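Local coordinates for protein NDP-rhamnosyltransferase (Saccharopolyspora spinosa, PDB 3TSA) that is a glycosyltransferase of the GT-B fold, built from two Rossmann-like domains joined as the N- and C-terminal halves of one chain, at residues A[5-10]-A[122-127]; A[101-106]-A[128-133]. All blocks are in the same frame, centred on the assembly; numbering follows the deposited sequence.

Contact 1. Residues A[5-10]-A[122-127]; sequences LVVPLP and VCALIG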
# COMPACT_ATOMS: atom_id res chain seq x y z
N LEU A 5 -12.74 2.33 9.95
CA LEU A 5 -12.61 0.86 10.19
C LEU A 5 -13.19 0.16 8.98
O LEU A 5 -14.40 0.41 8.67
CB LEU A 5 -13.37 0.42 11.45
CG LEU A 5 -13.25 -1.06 11.89
CD1 LEU A 5 -11.79 -1.46 12.13
CD2 LEU A 5 -14.06 -1.31 13.19
N VAL A 6 -12.40 -0.70 8.37
CA VAL A 6 -12.79 -1.38 7.18
C VAL A 6 -13.21 -2.81 7.55
O VAL A 6 -12.47 -3.51 8.30
CB VAL A 6 -11.63 -1.39 6.21
CG1 VAL A 6 -12.00 -2.16 4.91
CG2 VAL A 6 -11.17 0.03 5.98
N VAL A 7 -14.40 -3.20 7.10
CA VAL A 7 -14.99 -4.46 7.51
C VAL A 7 -15.27 -5.25 6.23
O VAL A 7 -16.31 -5.06 5.60
CB VAL A 7 -16.30 -4.20 8.23
CG1 VAL A 7 -16.92 -5.47 8.74
CG2 VAL A 7 -16.06 -3.20 9.38
N PRO A 8 -14.28 -6.07 5.78
CA PRO A 8 -14.49 -6.82 4.58
C PRO A 8 -14.99 -8.22 4.91
O PRO A 8 -14.91 -8.65 6.08
CB PRO A 8 -13.10 -6.85 3.99
CG PRO A 8 -12.19 -6.86 5.22
CD PRO A 8 -12.86 -6.03 6.21
N LEU A 9 -15.52 -8.91 3.90
CA LEU A 9 -15.75 -10.34 4.00
C LEU A 9 -14.39 -11.02 3.96
O LEU A 9 -13.44 -10.46 3.38
CB LEU A 9 -16.48 -10.83 2.77
CG LEU A 9 -17.98 -11.02 2.71
CD1 LEU A 9 -18.18 -11.77 1.37
CD2 LEU A 9 -18.54 -11.72 3.91
N PRO A 10 -14.27 -12.22 4.57
CA PRO A 10 -12.95 -12.81 4.54
C PRO A 10 -12.60 -13.40 3.19
O PRO A 10 -12.20 -14.54 3.13
CB PRO A 10 -13.02 -13.93 5.57
CG PRO A 10 -14.49 -14.29 5.63
CD PRO A 10 -15.27 -13.08 5.23
N VAL A 122 -20.34 -5.01 0.94
CA VAL A 122 -21.81 -5.20 0.85
C VAL A 122 -22.29 -6.45 1.49
O VAL A 122 -23.36 -6.44 2.12
CB VAL A 122 -22.33 -5.16 -0.62
CG1 VAL A 122 -23.66 -5.78 -0.69
CG2 VAL A 122 -22.52 -3.69 -1.00
N CYS A 123 -21.53 -7.54 1.38
CA CYS A 123 -21.92 -8.80 2.05
C CYS A 123 -21.47 -8.97 3.51
O CYS A 123 -21.95 -9.90 4.18
CB CYS A 123 -21.34 -9.94 1.31
SG CYS A 123 -22.13 -10.14 -0.34
N ALA A 124 -20.63 -8.06 4.03
CA ALA A 124 -20.16 -8.24 5.40
C ALA A 124 -21.19 -7.67 6.37
O ALA A 124 -21.06 -6.55 6.87
CB ALA A 124 -18.77 -7.61 5.57
N LEU A 125 -22.27 -8.44 6.61
CA LEU A 125 -23.35 -8.00 7.42
C LEU A 125 -22.97 -7.56 8.80
O LEU A 125 -23.65 -6.68 9.32
CB LEU A 125 -24.43 -9.10 7.51
CG LEU A 125 -25.00 -9.55 6.15
CD1 LEU A 125 -25.92 -10.77 6.37
CD2 LEU A 125 -25.70 -8.35 5.58
N ILE A 126 -21.93 -8.15 9.39
CA ILE A 126 -21.45 -7.64 10.68
C ILE A 126 -21.24 -6.12 10.68
O ILE A 126 -21.54 -5.44 11.68
CB ILE A 126 -20.16 -8.35 11.12
CG1 ILE A 126 -19.65 -7.77 12.48
CG2 ILE A 126 -19.05 -8.16 10.10
CD1 ILE A 126 -20.62 -7.91 13.60
N GLY A 127 -20.66 -5.56 9.60
CA GLY A 127 -20.46 -4.10 9.61
C GLY A 127 -21.72 -3.25 9.72
O GLY A 127 -21.76 -2.19 10.35

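Contact 2. Residues A[101-106]-A[128-133]; sequences DQLPEY and RVLGGL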
# COMPACT_ATOMS: atom_id res chain seq x y z
N ASP A 101 -21.61 -14.49 15.82
CA ASP A 101 -20.41 -15.06 16.47
C ASP A 101 -19.35 -14.06 16.78
O ASP A 101 -18.71 -14.15 17.83
CB ASP A 101 -19.80 -16.19 15.60
CG ASP A 101 -20.69 -17.45 15.52
OD1 ASP A 101 -21.72 -17.59 16.22
OD2 ASP A 101 -20.36 -18.28 14.66
N GLN A 102 -19.14 -13.08 15.87
CA GLN A 102 -18.01 -12.15 15.95
C GLN A 102 -18.33 -10.82 16.54
O GLN A 102 -17.46 -9.96 16.72
CB GLN A 102 -17.52 -11.84 14.54
CG GLN A 102 -16.95 -13.03 13.82
CD GLN A 102 -16.68 -12.68 12.39
OE1 GLN A 102 -17.31 -11.76 11.83
NE2 GLN A 102 -15.76 -13.41 11.79
N LEU A 103 -19.60 -10.59 16.82
CA LEU A 103 -20.00 -9.28 17.37
C LEU A 103 -19.18 -8.76 18.60
O LEU A 103 -18.82 -7.55 18.69
CB LEU A 103 -21.50 -9.35 17.68
CG LEU A 103 -22.11 -7.98 17.83
CD1 LEU A 103 -21.65 -6.84 16.86
CD2 LEU A 103 -23.68 -7.97 17.96
N PRO A 104 -18.94 -9.63 19.58
CA PRO A 104 -18.22 -9.19 20.77
C PRO A 104 -16.82 -8.67 20.41
O PRO A 104 -16.39 -7.65 20.99
CB PRO A 104 -18.14 -10.47 21.67
CG PRO A 104 -19.27 -11.30 21.25
CD PRO A 104 -19.48 -11.00 19.72
N GLU A 105 -16.13 -9.36 19.47
CA GLU A 105 -14.78 -8.87 19.08
C GLU A 105 -14.88 -7.52 18.40
O GLU A 105 -14.01 -6.65 18.65
CB GLU A 105 -14.10 -9.82 18.15
CG GLU A 105 -13.51 -10.99 18.85
CD GLU A 105 -13.19 -12.00 17.82
OE1 GLU A 105 -14.14 -12.72 17.38
OE2 GLU A 105 -12.00 -12.02 17.39
N TYR A 106 -15.90 -7.34 17.53
CA TYR A 106 -16.02 -6.04 16.79
C TYR A 106 -16.40 -4.94 17.71
O TYR A 106 -15.96 -3.80 17.56
CB TYR A 106 -16.98 -6.12 15.56
CG TYR A 106 -16.37 -6.84 14.31
CD1 TYR A 106 -15.86 -6.11 13.19
CD2 TYR A 106 -16.29 -8.23 14.27
CE1 TYR A 106 -15.33 -6.83 12.04
CE2 TYR A 106 -15.78 -8.92 13.16
CZ TYR A 106 -15.28 -8.21 12.07
OH TYR A 106 -14.75 -8.93 11.01
N ARG A 128 -22.79 -3.73 9.12
CA ARG A 128 -24.08 -3.09 9.23
C ARG A 128 -24.68 -3.21 10.68
O ARG A 128 -25.24 -2.22 11.20
CB ARG A 128 -25.05 -3.64 8.21
CG ARG A 128 -24.61 -3.30 6.78
CD ARG A 128 -25.54 -3.90 5.75
NE ARG A 128 -26.80 -3.18 5.81
CZ ARG A 128 -27.89 -3.51 5.10
NH1 ARG A 128 -27.84 -4.54 4.25
NH2 ARG A 128 -29.02 -2.78 5.22
N VAL A 129 -24.59 -4.41 11.27
CA VAL A 129 -24.98 -4.62 12.67
C VAL A 129 -24.16 -3.66 13.53
O VAL A 129 -24.72 -2.92 14.36
CB VAL A 129 -24.85 -6.09 13.09
CG1 VAL A 129 -25.09 -6.25 14.64
CG2 VAL A 129 -25.87 -6.97 12.27
N LEU A 130 -22.83 -3.66 13.36
CA LEU A 130 -21.96 -2.82 14.18
C LEU A 130 -22.35 -1.34 14.05
O LEU A 130 -22.48 -0.63 15.04
CB LEU A 130 -20.51 -3.02 13.77
CG LEU A 130 -19.40 -2.46 14.66
CD1 LEU A 130 -19.54 -3.11 15.99
CD2 LEU A 130 -17.98 -2.74 14.02
N GLY A 131 -22.57 -0.88 12.83
CA GLY A 131 -23.02 0.46 12.61
C GLY A 131 -24.32 0.86 13.32
O GLY A 131 -24.41 1.97 13.82
N GLY A 132 -25.32 -0.01 13.28
CA GLY A 132 -26.57 0.26 14.03
C GLY A 132 -26.34 0.31 15.55
O GLY A 132 -26.72 1.25 16.22
N LEU A 133 -25.71 -0.71 16.06
CA LEU A 133 -25.49 -0.82 17.50
C LEU A 133 -24.63 0.29 18.05
O LEU A 133 -24.82 0.72 19.20
CB LEU A 133 -24.88 -2.19 17.78
CG LEU A 133 -25.86 -3.32 18.10
CD1 LEU A 133 -26.89 -3.48 16.98
CD2 LEU A 133 -25.06 -4.69 18.30

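Contact 1. Residues A[5-10]-A[122-127]
In the Rossmann-like N-terminal domain, the end of strand 3-7 meets the turn that follows strand 117-121, with Val7 and Leu9 resting on Cys123, Ala124 and Ile126. These two strands are neighbours in the parallel sheet, and they flank the topological switch point, where the chain's connections turn off in opposite directions. Ala124, which meets Val7, Pro8 and Leu9, is the central residue of an inverse gamma turn, which a weak bond from Leu125 N to Cys123 O (2.9 Å) closes just before helix 125-133. Its methyl points toward segment 5-10, with CB 3.5 Å from Val7 O, and reaches the backbone on both sides of Pro8. Val7 approaches the first turn of the helix from the sheet: CG1, anti to its own nitrogen (chi1 -177°), lies 3.7 Å from Ile126 CG2, and the two side chains cross at nearly a right angle. The same Val7 CG1 lies 3.8 Å from Gly127 N, a nitrogen already hydrogen-bonded to Ala124 O. No hydrogen bond joins the segments directly. Instead the carboxylate of Asp121 bridges them, OD1 accepting from Cys123 N and OD2 from Leu9 N, so that both loops are tied to the end of strand 117-121. Leu9 lays both branches on Cys123, CD1 lying 3.7 Å from Cys123 CB and CD2 3.9 Å from Cys123 O.

Contact 2. Residues A[101-106]-A[128-133]
Leu103 and Leu130 bury the most surface here: Leu103 packs on Val129 and Leu133, Leu130 packs on Tyr106, and the two leucines also meet loosely. Leu103 leans across from helix 82-113, its CG trans to the backbone nitrogen (chi1 -162°), and forks over one ridge of helix 125-133. Its CD2 branch lies 3.6 Å from Leu133 CD2 and 4.0 Å from Val129 CG1. Val129 and Leu133 are one helical turn apart and linked by the backbone bond from Leu133 N to Val129 O, so a single methyl touches two successive residues of the ridge. Leu103 CD1 lies 4.1 Å from Val129 CG1, which is thus touched by both branches, and more loosely, 4.4 Å, from Leu130 CD1. The two helices belong to successive beta-alpha-beta crossovers: helix 82-113 leads into strand 117-121, helix 125-133 follows that strand, and they pack side by side on one face of the parallel sheet. Their segment axes come within 10.7 Å at a crossing angle of -52°; the side-chain contacts across this spacing are apolar, and no hydrogen bond crosses between the segments. Leu130 packs against Tyr106, the two side chains crossing at about a right angle. Leu130 CD2 lies 3.8 Å from Tyr106 CB and approaches ring atom Tyr106 CD1 obliquely at 4.1 Å, while Leu130 CD1 is 4.0 Å from Tyr106 O. The ring keeps Gln102 O at its edge, in plane, and that same oxygen accepts the backbone bond from Tyr106 N.

Helix 125-133 serves both contacts: its first turn faces the end of strand 3-7 in contact 1, and its later turns face helix 82-113 in contact 2. The two centres are about 10 Å apart, and the packing is continuous between them. Ile126 makes the join, with CD1 3.6 Å from Leu103 CD1 and CG1 3.8 Å from Tyr106 CD2. The tyrosine ring also reaches back to the strand, Tyr106 CE1 lying 3.9 Å from Val7 CG1, and Leu5 CD2 comes to 4.3 Å from Leu130 CD2. Contact 1 lies nearer the centre of the chain, about 14 Å from it (centre to centre) against about 24 Å for contact 2; both are buried.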